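Long-range contacts in peptidoglycan recognition protein-LC isoform LCx (Drosophila melanogaster, PDB 2F2L), which probably acts as an innate immune receptor for bacterial cell wall, its extracellular domain binding a disaccharide-peptide fragment of peptidoglycan that contains meso-diaminopimelic acid: residues L4-W9 with V76-G81; I25-I30 with R136-R141; S31-E36 with I64-L69. One frame throughout, in Å; residues are numbered along the deposited sequence.

How the interactions relate
All three contacts are largely buried and reach one mixed sheet, yet their chemistry follows their place in it. Interactions 1 and 2 lie on opposite sides of the chain's centre and each adds an outermost strand: one short parallel bridge with side-chain bonds in the first, a regular parallel ladder in the second. Interaction 3, nearest the centre, has no hydrogen bond between its own segments, which meet by side-chain packing and share the ligand. Interactions 2 and 3 both use strand 25-32, while neighbouring strands 68-70 and 76-78 join interactions 1 and 3, where Arg80 also reaches Ile64. Each contact supplies side chains to the muropeptide: Arg80, His140, and His32 with Tyr66.

Interaction 1 (L4-W9 with V76-G81); sequences LKVAEW and VYEGRG. With MLD (glcnac(beta1-4)-murnac(1,6-anhydro)-L-ala-gamma-D-glu-meso-a2pm-D-ala), chain G.
Leu4 pairs with Tyr77 in a single parallel bridge, Leu4 N bonding Val76 O and Glu78 N bonding Leu4 O, both at 2.8 Å. The two side chains lie alongside each other, and Leu4 CD1 rests 3.5 Å from Tyr77 CE1. Trp9 folds back to the strand edge-on, Glu78 O lying close to its ring plane. Its CG sits between the backbone N and the carbonyl carbon (chi1 52°), a conformation that turns the indole inward and lets NE1 reach Glu78 O at 2.9 Å, on a lone pair in the carbonyl plane. Tyr77 turns its ring edge to the five-membered ring of Trp9 in an offset edge-to-face stack, the planes at 60°, while its hydroxyl bonds Asp73. With CG anti to the backbone N, Glu78 extends alongside Lys5, and OE1 accepts a weak bond from Val6 N at 3.3 Å. Past this junction Arg80 runs the other way, NH1 donating to OBU and NH2 to OBV of the diaminopimelate carboxylate, both hydrogen bonds 2.9 Å long. Backbone carbonyls of His63, Ile64 and Val85 hold its guanidinium in place. Such a paired arginine-carboxylate clasp is characteristic of recognition proteins that select diaminopimelate-type peptidoglycan.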
# COMPACT_ATOMS: atom_id res chain seq x y z
N LEU B 4 2.46 21.59 9.47
CA LEU B 4 3.16 21.90 8.22
C LEU B 4 2.16 21.98 7.07
O LEU B 4 1.50 21.00 6.75
CB LEU B 4 4.22 20.83 7.91
CG LEU B 4 5.44 20.78 8.82
CD1 LEU B 4 6.35 19.62 8.43
CD2 LEU B 4 6.19 22.11 8.76
N LYS B 5 2.08 23.14 6.43
CA LYS B 5 1.24 23.33 5.26
C LYS B 5 1.68 22.47 4.07
O LYS B 5 2.84 22.03 4.00
CB LYS B 5 1.22 24.78 4.85
CG LYS B 5 0.55 25.68 5.86
CD LYS B 5 0.65 27.14 5.47
CE LYS B 5 0.05 28.01 6.55
NZ LYS B 5 -0.20 29.40 6.05
N VAL B 6 0.76 22.26 3.13
CA VAL B 6 1.04 21.42 1.95
C VAL B 6 2.37 21.82 1.30
O VAL B 6 3.24 20.96 1.05
CB VAL B 6 -0.10 21.48 0.90
CG1 VAL B 6 0.26 20.66 -0.34
CG2 VAL B 6 -1.41 20.96 1.52
N ALA B 7 2.55 23.11 1.08
CA ALA B 7 3.75 23.62 0.45
C ALA B 7 5.00 23.35 1.29
O ALA B 7 6.09 23.13 0.75
CB ALA B 7 3.62 25.12 0.18
N GLU B 8 4.84 23.37 2.61
CA GLU B 8 5.97 23.17 3.51
C GLU B 8 6.47 21.72 3.54
O GLU B 8 7.65 21.50 3.80
CB GLU B 8 5.64 23.69 4.92
CG GLU B 8 5.64 25.22 4.97
CD GLU B 8 4.93 25.80 6.19
OE1 GLU B 8 4.94 27.04 6.33
OE2 GLU B 8 4.36 25.04 7.00
N TRP B 9 5.59 20.75 3.27
CA TRP B 9 6.05 19.37 3.09
C TRP B 9 6.28 18.99 1.61
O TRP B 9 6.55 17.84 1.28
CB TRP B 9 5.18 18.33 3.83
CG TRP B 9 3.71 18.33 3.61
CD1 TRP B 9 2.77 18.86 4.44
CD2 TRP B 9 2.98 17.66 2.57
NE1 TRP B 9 1.51 18.60 3.97
CE2 TRP B 9 1.61 17.88 2.81
CE3 TRP B 9 3.36 16.93 1.44
CZ2 TRP B 9 0.62 17.38 1.97
CZ3 TRP B 9 2.37 16.43 0.60
CH2 TRP B 9 1.02 16.66 0.86
N VAL B 76 2.17 17.61 12.60
CA VAL B 76 0.95 17.49 11.85
C VAL B 76 1.25 17.98 10.44
O VAL B 76 1.88 19.02 10.26
CB VAL B 76 -0.17 18.35 12.46
CG1 VAL B 76 -1.42 18.26 11.63
CG2 VAL B 76 -0.45 17.90 13.92
N TYR B 77 0.80 17.18 9.47
CA TYR B 77 0.98 17.45 8.05
C TYR B 77 -0.39 17.82 7.51
O TYR B 77 -1.29 17.00 7.54
CB TYR B 77 1.56 16.20 7.37
CG TYR B 77 2.96 16.00 7.82
CD1 TYR B 77 4.02 16.50 7.06
CD2 TYR B 77 3.24 15.41 9.04
CE1 TYR B 77 5.31 16.38 7.49
CE2 TYR B 77 4.53 15.26 9.48
CZ TYR B 77 5.57 15.77 8.71
OH TYR B 77 6.86 15.67 9.12
N GLU B 78 -0.55 19.07 7.08
CA GLU B 78 -1.83 19.53 6.53
C GLU B 78 -2.18 18.78 5.23
O GLU B 78 -1.32 18.59 4.38
CB GLU B 78 -1.77 21.04 6.26
CG GLU B 78 -3.08 21.64 5.77
CD GLU B 78 -2.95 23.11 5.31
OE1 GLU B 78 -2.09 23.43 4.44
OE2 GLU B 78 -3.76 23.94 5.79
N GLY B 79 -3.43 18.36 5.09
CA GLY B 79 -3.96 17.86 3.83
C GLY B 79 -4.88 18.92 3.26
O GLY B 79 -4.44 20.00 2.82
N ARG B 80 -6.18 18.62 3.28
CA ARG B 80 -7.17 19.61 2.85
C ARG B 80 -7.45 20.69 3.91
O ARG B 80 -8.08 21.69 3.59
CB ARG B 80 -8.46 18.91 2.44
CG ARG B 80 -8.24 18.00 1.26
CD ARG B 80 -9.50 17.29 0.83
NE ARG B 80 -9.19 16.28 -0.19
CZ ARG B 80 -10.00 15.87 -1.17
NH1 ARG B 80 -11.22 16.37 -1.33
NH2 ARG B 80 -9.57 14.94 -2.01
N GLY B 81 -6.98 20.48 5.15
CA GLY B 81 -7.24 21.41 6.26
C GLY B 81 -8.66 21.34 6.81
O GLY B 81 -9.42 20.44 6.45
CAA MLD G . -4.57 -2.24 7.26
CAB MLD G . -5.79 -1.54 6.68
OAC MLD G . -6.26 -0.55 7.22
N2 MLD G . -6.27 -2.09 5.56
C2 MLD G . -7.45 -1.61 4.85
C3 MLD G . -8.37 -2.82 4.66
O3 MLD G . -8.77 -3.42 5.90
C4 MLD G . -9.56 -2.46 3.78
O4 MLD G . -10.25 -3.66 3.49
C5 MLD G . -9.07 -1.84 2.47
C6 MLD G . -10.16 -1.30 1.52
O6 MLD G . -9.53 -0.98 0.25
O5 MLD G . -8.29 -0.69 2.80
C1 MLD G . -7.07 -1.03 3.50
O1 MLD G . -6.34 0.15 3.71
CA4 MLD G . -5.75 0.64 2.49
CA5 MLD G . -4.54 -0.13 1.96
OA5 MLD G . -3.31 0.67 1.86
CA6 MLD G . -4.91 -0.27 0.52
OA6 MLD G . -4.53 0.97 -0.05
CA1 MLD G . -3.73 1.68 0.93
CA2 MLD G . -4.65 2.70 1.63
NAD MLD G . -3.84 3.84 2.11
CAE MLD G . -4.10 5.10 1.78
CAF MLD G . -3.14 6.11 2.37
OAG MLD G . -5.04 5.44 1.07
CA3 MLD G . -5.36 2.07 2.83
OAH MLD G . -6.58 2.81 3.19
CAI MLD G . -6.42 3.71 4.32
CAJ MLD G . -6.72 3.05 5.64
CAL MLD G . -7.38 4.91 4.14
OAM MLD G . -7.42 5.73 5.04
N MLD G . -8.10 5.00 3.02
CA MLD G . -9.01 6.11 2.73
CB MLD G . -8.16 7.17 2.01
C MLD G . -10.08 5.58 1.75
O MLD G . -9.73 5.00 0.72
NAN MLD G . -11.33 5.78 2.14
CAO MLD G . -12.53 5.36 1.39
CAP MLD G . -13.55 4.62 2.31
OBA MLD G . -14.71 4.59 1.90
OAQ MLD G . -13.18 4.14 3.41
CBB MLD G . -13.27 6.61 0.91
CBC MLD G . -12.55 7.41 -0.16
CBD MLD G . -13.46 8.58 -0.59
OBE MLD G . -14.32 9.04 0.16
NBF MLD G . -13.25 9.03 -1.81
CBG MLD G . -14.03 10.14 -2.37
CBH MLD G . -15.48 9.69 -2.60
OBI MLD G . -15.74 8.60 -3.11
NBJ MLD G . -16.41 10.55 -2.18
CBK MLD G . -17.87 10.32 -2.33
CBL MLD G . -18.46 11.51 -3.09
CBM MLD G . -18.62 10.20 -0.98
OBO MLD G . -18.12 10.74 0.04
OBN MLD G . -19.70 9.56 -1.02
CBP MLD G . -13.35 10.60 -3.67
CBQ MLD G . -13.85 11.98 -4.13
CBR MLD G . -13.05 12.49 -5.33
CBS MLD G . -13.10 14.01 -5.49
CBT MLD G . -12.24 14.66 -4.40
OBV MLD G . -11.01 14.57 -4.54
OBU MLD G . -12.82 15.24 -3.47
NBW MLD G . -14.49 14.47 -5.38

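Interaction 2 (I25-I30 with R136-R141); sequences INRVVI and RLYGHR. With MLD (glcnac(beta1-4)-murnac(1,6-anhydro)-L-ala-gamma-D-glu-meso-a2pm-D-ala), chain G; SO4 (sulfate ion), chain F.
The parallel strand pair at one margin of the sheet in the amidase-like fold brings residues 25-30 against 136-139 and ends in the muropeptide pocket at His140. The two strands run 4.6 Å apart at their closest, their axes inclined by 23°. Five backbone hydrogen bonds join them, the carbonyls of Asn26, Val28 and Ile30 accepting from Arg136, Tyr138 and His140, and those of Arg136 and Tyr138 accepting from Val28 and Ile30. On the face bearing Val28, Ile30 and Leu137 the packing is aliphatic: Leu137 CD1 lies 4.0 Å from both Val28 CG1 and Ile30 CG1, so one methyl of Leu137 touches two side chains of residues 25-30, which it crosses at a slant. Helix 151-157 covers this side, with Leu153 on Ile30 and Ile157 on both Ile30 and Leu137. The other face carries Arg27, Val29, Arg136 and Tyr138. Arg27 CG touches the edge of the tyrosine ring, 3.7 Å from CE2, before its chain bends at chi3 (-51°) and carries the guanidinium off to a sulfate ion, probably from the crystallisation liquor, where NH2 bonds O3 at 3.2 Å and also lies 2.9 Å from O4. Next along the ladder, Val29 CG1 packs 3.7 Å from His140 CA, where the strand gives way to the pocket. His140 has CG anti to its N (chi1 -171°), which sends the imidazole from the strand end into the pocket; NE2 donates to OAQ of the D-glutamate carboxylate at 2.7 Å, with the oxygen near the ring plane, and ND1 pairs with Ser148. His32 and His140 both hydrogen-bond the muropeptide here; with Ser148 they probably correspond to the His-His-Cys zinc site of amidase relatives, Ser148 standing where the cysteine would be.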
# COMPACT_ATOMS: atom_id res chain seq x y z
N ILE B 25 -17.70 21.77 12.63
CA ILE B 25 -17.88 20.37 12.27
C ILE B 25 -17.96 19.57 13.55
O ILE B 25 -17.19 19.81 14.48
CB ILE B 25 -16.69 19.88 11.40
CG1 ILE B 25 -16.75 20.52 10.02
CG2 ILE B 25 -16.64 18.36 11.28
CD1 ILE B 25 -15.39 20.71 9.41
N ASN B 26 -18.87 18.61 13.64
CA ASN B 26 -18.96 17.83 14.87
C ASN B 26 -18.73 16.33 14.71
O ASN B 26 -19.18 15.54 15.54
CB ASN B 26 -20.24 18.15 15.64
CG ASN B 26 -21.37 17.27 15.30
OD1 ASN B 26 -21.74 17.13 14.12
ND2 ASN B 26 -21.94 16.64 16.33
N ARG B 27 -17.98 15.96 13.67
CA ARG B 27 -17.55 14.57 13.46
C ARG B 27 -16.07 14.55 13.10
O ARG B 27 -15.63 15.32 12.26
CB ARG B 27 -18.38 13.94 12.33
CG ARG B 27 -18.06 12.50 12.02
CD ARG B 27 -18.87 12.00 10.79
NE ARG B 27 -20.29 12.28 10.90
CZ ARG B 27 -21.10 12.66 9.90
NH1 ARG B 27 -20.63 12.86 8.66
NH2 ARG B 27 -22.39 12.86 10.14
N VAL B 28 -15.32 13.68 13.77
CA VAL B 28 -13.92 13.40 13.45
C VAL B 28 -13.77 11.91 13.20
O VAL B 28 -14.30 11.09 13.96
CB VAL B 28 -12.95 13.81 14.59
CG1 VAL B 28 -11.52 13.30 14.33
CG2 VAL B 28 -12.95 15.31 14.79
N VAL B 29 -13.03 11.55 12.14
CA VAL B 29 -12.80 10.16 11.77
C VAL B 29 -11.30 9.88 11.75
O VAL B 29 -10.55 10.49 11.00
CB VAL B 29 -13.42 9.83 10.41
CG1 VAL B 29 -13.19 8.36 10.07
CG2 VAL B 29 -14.92 10.14 10.42
N ILE B 30 -10.86 8.97 12.62
CA ILE B 30 -9.46 8.60 12.71
C ILE B 30 -9.14 7.37 11.85
O ILE B 30 -9.75 6.30 11.99
CB ILE B 30 -9.05 8.30 14.19
CG1 ILE B 30 -9.28 9.53 15.08
CG2 ILE B 30 -7.63 7.74 14.27
CD1 ILE B 30 -8.69 10.82 14.59
N ARG B 136 -18.16 14.37 17.99
CA ARG B 136 -18.09 12.91 18.10
C ARG B 136 -16.89 12.39 17.31
O ARG B 136 -16.65 12.81 16.17
CB ARG B 136 -19.40 12.29 17.62
CG ARG B 136 -20.60 12.66 18.49
CD ARG B 136 -21.81 11.78 18.23
NE ARG B 136 -23.06 12.39 18.68
CZ ARG B 136 -24.22 11.74 18.81
NH1 ARG B 136 -24.31 10.44 18.54
NH2 ARG B 136 -25.31 12.39 19.21
N LEU B 137 -16.10 11.50 17.94
CA LEU B 137 -14.92 10.93 17.30
C LEU B 137 -15.15 9.46 17.01
O LEU B 137 -15.68 8.73 17.86
CB LEU B 137 -13.69 11.12 18.19
CG LEU B 137 -12.38 10.62 17.56
CD1 LEU B 137 -11.24 11.54 17.86
CD2 LEU B 137 -12.07 9.20 18.02
N TYR B 138 -14.77 9.03 15.80
CA TYR B 138 -14.92 7.65 15.36
C TYR B 138 -13.63 7.09 14.76
O TYR B 138 -12.81 7.83 14.21
CB TYR B 138 -16.00 7.54 14.28
CG TYR B 138 -17.34 8.13 14.66
CD1 TYR B 138 -18.29 7.37 15.34
CD2 TYR B 138 -17.65 9.44 14.32
CE1 TYR B 138 -19.50 7.91 15.68
CE2 TYR B 138 -18.86 9.99 14.66
CZ TYR B 138 -19.78 9.23 15.35
OH TYR B 138 -21.00 9.80 15.68
N GLY B 139 -13.46 5.78 14.88
CA GLY B 139 -12.47 5.06 14.07
C GLY B 139 -13.07 4.87 12.68
O GLY B 139 -14.28 4.73 12.54
N HIS B 140 -12.22 4.92 11.66
CA HIS B 140 -12.61 4.67 10.26
C HIS B 140 -13.47 3.40 10.13
O HIS B 140 -14.48 3.39 9.42
CB HIS B 140 -11.32 4.57 9.44
CG HIS B 140 -11.48 4.53 7.95
ND1 HIS B 140 -10.40 4.38 7.11
CD2 HIS B 140 -12.58 4.60 7.16
CE1 HIS B 140 -10.82 4.37 5.86
NE2 HIS B 140 -12.14 4.52 5.86
N ARG B 141 -13.08 2.33 10.82
CA ARG B 141 -13.81 1.06 10.76
C ARG B 141 -15.27 1.09 11.19
O ARG B 141 -16.02 0.18 10.85
CB ARG B 141 -13.10 -0.03 11.54
CG ARG B 141 -12.73 0.30 12.97
CD ARG B 141 -11.37 -0.34 13.25
NE ARG B 141 -11.51 -1.42 14.15
CZ ARG B 141 -10.62 -2.39 14.35
NH1 ARG B 141 -9.47 -2.49 13.66
NH2 ARG B 141 -10.92 -3.30 15.26
CAA MLD G . -4.57 -2.24 7.26
CAB MLD G . -5.79 -1.54 6.68
OAC MLD G . -6.26 -0.55 7.22
N2 MLD G . -6.27 -2.09 5.56
C2 MLD G . -7.45 -1.61 4.85
C3 MLD G . -8.37 -2.82 4.66
O3 MLD G . -8.77 -3.42 5.90
C4 MLD G . -9.56 -2.46 3.78
O4 MLD G . -10.25 -3.66 3.49
C5 MLD G . -9.07 -1.84 2.47
C6 MLD G . -10.16 -1.30 1.52
O6 MLD G . -9.53 -0.98 0.25
O5 MLD G . -8.29 -0.69 2.80
C1 MLD G . -7.07 -1.03 3.50
O1 MLD G . -6.34 0.15 3.71
CA4 MLD G . -5.75 0.64 2.49
CA5 MLD G . -4.54 -0.13 1.96
OA5 MLD G . -3.31 0.67 1.86
CA6 MLD G . -4.91 -0.27 0.52
OA6 MLD G . -4.53 0.97 -0.05
CA1 MLD G . -3.73 1.68 0.93
CA2 MLD G . -4.65 2.70 1.63
NAD MLD G . -3.84 3.84 2.11
CAE MLD G . -4.10 5.10 1.78
CAF MLD G . -3.14 6.11 2.37
OAG MLD G . -5.04 5.44 1.07
CA3 MLD G . -5.36 2.07 2.83
OAH MLD G . -6.58 2.81 3.19
CAI MLD G . -6.42 3.71 4.32
CAJ MLD G . -6.72 3.05 5.64
CAL MLD G . -7.38 4.91 4.14
OAM MLD G . -7.42 5.73 5.04
N MLD G . -8.10 5.00 3.02
CA MLD G . -9.01 6.11 2.73
CB MLD G . -8.16 7.17 2.01
C MLD G . -10.08 5.58 1.75
O MLD G . -9.73 5.00 0.72
NAN MLD G . -11.33 5.78 2.14
CAO MLD G . -12.53 5.36 1.39
CAP MLD G . -13.55 4.62 2.31
OBA MLD G . -14.71 4.59 1.90
OAQ MLD G . -13.18 4.14 3.41
CBB MLD G . -13.27 6.61 0.91
CBC MLD G . -12.55 7.41 -0.16
CBD MLD G . -13.46 8.58 -0.59
OBE MLD G . -14.32 9.04 0.16
NBF MLD G . -13.25 9.03 -1.81
CBG MLD G . -14.03 10.14 -2.37
CBH MLD G . -15.48 9.69 -2.60
OBI MLD G . -15.74 8.60 -3.11
NBJ MLD G . -16.41 10.55 -2.18
CBK MLD G . -17.87 10.32 -2.33
CBL MLD G . -18.46 11.51 -3.09
CBM MLD G . -18.62 10.20 -0.98
OBO MLD G . -18.12 10.74 0.04
OBN MLD G . -19.70 9.56 -1.02
CBP MLD G . -13.35 10.60 -3.67
CBQ MLD G . -13.85 11.98 -4.13
CBR MLD G . -13.05 12.49 -5.33
CBS MLD G . -13.10 14.01 -5.49
CBT MLD G . -12.24 14.66 -4.40
OBV MLD G . -11.01 14.57 -4.54
OBU MLD G . -12.82 15.24 -3.47
NBW MLD G . -14.49 14.47 -5.38
S SO4 F . -24.88 11.94 7.66
O1 SO4 F . -24.95 10.99 6.54
O2 SO4 F . -26.20 12.54 7.89
O3 SO4 F . -23.93 13.01 7.34
O4 SO4 F . -24.47 11.23 8.87

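Interaction 3 (S31-E36 with I64-L69); sequences SHTAAE and IGYNFL. With MLD (glcnac(beta1-4)-murnac(1,6-anhydro)-L-ala-gamma-D-glu-meso-a2pm-D-ala), chain G.
Ser31 meets Tyr66 first: its OG lies 3.3 Å from Tyr66 CE1, set obliquely to the ring. The hydroxyl sits between the backbone N and the carbonyl carbon (chi1 58°), a rotamer that brings it to the tyrosine, and it also makes weak hydrogen bonds to Ser100 OG and Ile99 O of the adjoining strand 97-101. At His32 the side chain points away from residues 64-69 and into the ligand pocket. There NE2 donates to OAC, the acetyl oxygen of the GlcNAc unit, at 2.7 Å in a nearly straight bond of 167°, with the acceptor at the ring edge. ND1 is bonded to Phe105 N, so both imidazole nitrogens are engaged and the ring's rotation is fixed. Thr33 follows, with its methyl, hydroxyl and carbonyl all in use. Its CG2 packs 4.1 Å from Leu69 CD2, the two side chains crossing at about a right angle, and lies 4.3 Å from Tyr66 CE2, while OG1 is bonded to Gly103 N. Its backbone O accepts from the acetamido NAD of the anhydro-MurNAc unit at 3.0 Å. Ala34 brings CB 3.8 Å from the acetyl methyl CAA, and its carbonyl is bonded by a basic side chain of the other protein chain; Ala35 packs on an apolar side chain of that chain. Facing this run, Tyr66 reaches out with its hydroxyl, which donates to OAM, the lactyl carbonyl oxygen, at 2.6 Å near the ring plane; His55 meets the same ring edge-to-face. Direct contact between the two segments is therefore van der Waals in character, with His32 NE2, Thr33 O and Tyr66 OH spent on the ligand. The muropeptide itself thus bridges residues 31-36 and 64-69 through hydrogen bonds with its amide and carbonyl groups.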
# COMPACT_ATOMS: atom_id res chain seq x y z
N SER B 31 -8.14 7.53 10.97
CA SER B 31 -7.65 6.43 10.13
C SER B 31 -6.16 6.22 10.38
O SER B 31 -5.54 6.96 11.15
CB SER B 31 -7.88 6.77 8.65
OG SER B 31 -7.24 8.00 8.28
N HIS B 32 -5.59 5.22 9.72
CA HIS B 32 -4.12 5.17 9.51
C HIS B 32 -3.86 5.07 8.01
O HIS B 32 -4.78 4.81 7.24
CB HIS B 32 -3.45 4.02 10.30
CG HIS B 32 -3.87 2.64 9.90
ND1 HIS B 32 -3.31 1.51 10.47
CD2 HIS B 32 -4.75 2.19 8.98
CE1 HIS B 32 -3.86 0.43 9.94
NE2 HIS B 32 -4.72 0.82 9.02
N THR B 33 -2.62 5.27 7.61
CA THR B 33 -2.26 5.19 6.20
C THR B 33 -2.06 3.77 5.70
O THR B 33 -2.05 3.55 4.48
CB THR B 33 -0.96 6.00 5.86
OG1 THR B 33 0.15 5.46 6.57
CG2 THR B 33 -1.14 7.49 6.14
N ALA B 34 -1.87 2.83 6.63
CA ALA B 34 -1.54 1.41 6.34
C ALA B 34 -0.27 1.22 5.50
O ALA B 34 -0.12 0.24 4.74
CB ALA B 34 -2.72 0.71 5.71
N ALA B 35 0.68 2.14 5.68
CA ALA B 35 2.00 2.01 5.10
C ALA B 35 3.03 2.19 6.22
O ALA B 35 2.68 2.03 7.40
CB ALA B 35 2.18 3.02 3.95
N GLU B 36 4.28 2.45 5.88
CA GLU B 36 5.32 2.50 6.91
C GLU B 36 5.19 3.83 7.68
O GLU B 36 4.73 4.81 7.14
CB GLU B 36 6.72 2.31 6.29
CG GLU B 36 7.82 2.15 7.34
CD GLU B 36 9.22 1.86 6.77
OE1 GLU B 36 9.36 1.53 5.56
OE2 GLU B 36 10.19 1.98 7.56
N ILE B 64 -4.85 15.18 -1.84
CA ILE B 64 -4.70 14.19 -0.78
C ILE B 64 -6.04 14.16 -0.01
O ILE B 64 -6.69 15.20 0.20
CB ILE B 64 -3.52 14.54 0.13
CG1 ILE B 64 -3.14 13.36 1.00
CG2 ILE B 64 -3.83 15.77 1.00
CD1 ILE B 64 -1.79 13.53 1.64
N GLY B 65 -6.46 12.96 0.36
CA GLY B 65 -7.81 12.72 0.84
C GLY B 65 -8.06 13.17 2.26
O GLY B 65 -9.17 13.49 2.61
N TYR B 66 -7.02 13.21 3.08
CA TYR B 66 -7.19 13.55 4.49
C TYR B 66 -7.26 15.06 4.72
O TYR B 66 -6.75 15.86 3.93
CB TYR B 66 -6.07 12.94 5.32
CG TYR B 66 -5.89 11.44 5.13
CD1 TYR B 66 -6.93 10.56 5.43
CD2 TYR B 66 -4.71 10.91 4.61
CE1 TYR B 66 -6.79 9.17 5.25
CE2 TYR B 66 -4.54 9.52 4.44
CZ TYR B 66 -5.59 8.67 4.75
OH TYR B 66 -5.44 7.32 4.60
N ASN B 67 -7.91 15.48 5.79
CA ASN B 67 -7.82 16.85 6.20
C ASN B 67 -6.46 17.11 6.84
O ASN B 67 -5.82 18.13 6.55
CB ASN B 67 -8.99 17.20 7.11
CG ASN B 67 -10.28 17.12 6.38
OD1 ASN B 67 -10.56 18.05 5.56
ND2 ASN B 67 -10.98 16.11 6.56
N PHE B 68 -6.02 16.18 7.68
CA PHE B 68 -4.72 16.26 8.34
C PHE B 68 -4.11 14.87 8.46
O PHE B 68 -4.82 13.87 8.44
CB PHE B 68 -4.83 16.86 9.75
CG PHE B 68 -5.42 18.24 9.77
CD1 PHE B 68 -4.61 19.36 9.61
CD2 PHE B 68 -6.79 18.43 9.96
CE1 PHE B 68 -5.14 20.62 9.64
CE2 PHE B 68 -7.33 19.70 9.99
CZ PHE B 68 -6.51 20.80 9.82
N LEU B 69 -2.78 14.80 8.55
CA LEU B 69 -2.12 13.55 8.90
C LEU B 69 -1.20 13.83 10.08
O LEU B 69 -0.74 14.96 10.23
CB LEU B 69 -1.29 12.98 7.74
CG LEU B 69 -1.94 12.73 6.39
CD1 LEU B 69 -1.93 13.98 5.51
CD2 LEU B 69 -1.22 11.55 5.70
CAA MLD G . -4.57 -2.24 7.26
CAB MLD G . -5.79 -1.54 6.68
OAC MLD G . -6.26 -0.55 7.22
N2 MLD G . -6.27 -2.09 5.56
C2 MLD G . -7.45 -1.61 4.85
C3 MLD G . -8.37 -2.82 4.66
O3 MLD G . -8.77 -3.42 5.90
C4 MLD G . -9.56 -2.46 3.78
O4 MLD G . -10.25 -3.66 3.49
C5 MLD G . -9.07 -1.84 2.47
C6 MLD G . -10.16 -1.30 1.52
O6 MLD G . -9.53 -0.98 0.25
O5 MLD G . -8.29 -0.69 2.80
C1 MLD G . -7.07 -1.03 3.50
O1 MLD G . -6.34 0.15 3.71
CA4 MLD G . -5.75 0.64 2.49
CA5 MLD G . -4.54 -0.13 1.96
OA5 MLD G . -3.31 0.67 1.86
CA6 MLD G . -4.91 -0.27 0.52
OA6 MLD G . -4.53 0.97 -0.05
CA1 MLD G . -3.73 1.68 0.93
CA2 MLD G . -4.65 2.70 1.63
NAD MLD G . -3.84 3.84 2.11
CAE MLD G . -4.10 5.10 1.78
CAF MLD G . -3.14 6.11 2.37
OAG MLD G . -5.04 5.44 1.07
CA3 MLD G . -5.36 2.07 2.83
OAH MLD G . -6.58 2.81 3.19
CAI MLD G . -6.42 3.71 4.32
CAJ MLD G . -6.72 3.05 5.64
CAL MLD G . -7.38 4.91 4.14
OAM MLD G . -7.42 5.73 5.04
N MLD G . -8.10 5.00 3.02
CA MLD G . -9.01 6.11 2.73
CB MLD G . -8.16 7.17 2.01
C MLD G . -10.08 5.58 1.75
O MLD G . -9.73 5.00 0.72
NAN MLD G . -11.33 5.78 2.14
CAO MLD G . -12.53 5.36 1.39
CAP MLD G . -13.55 4.62 2.31
OBA MLD G . -14.71 4.59 1.90
OAQ MLD G . -13.18 4.14 3.41
CBB MLD G . -13.27 6.61 0.91
CBC MLD G . -12.55 7.41 -0.16
CBD MLD G . -13.46 8.58 -0.59
OBE MLD G . -14.32 9.04 0.16
NBF MLD G . -13.25 9.03 -1.81
CBG MLD G . -14.03 10.14 -2.37
CBH MLD G . -15.48 9.69 -2.60
OBI MLD G . -15.74 8.60 -3.11
NBJ MLD G . -16.41 10.55 -2.18
CBK MLD G . -17.87 10.32 -2.33
CBL MLD G . -18.46 11.51 -3.09
CBM MLD G . -18.62 10.20 -0.98
OBO MLD G . -18.12 10.74 0.04
OBN MLD G . -19.70 9.56 -1.02
CBP MLD G . -13.35 10.60 -3.67
CBQ MLD G . -13.85 11.98 -4.13
CBR MLD G . -13.05 12.49 -5.33
CBS MLD G . -13.10 14.01 -5.49
CBT MLD G . -12.24 14.66 -4.40
OBV MLD G . -11.01 14.57 -4.54
OBU MLD G . -12.82 15.24 -3.47
NBW MLD G . -14.49 14.47 -5.38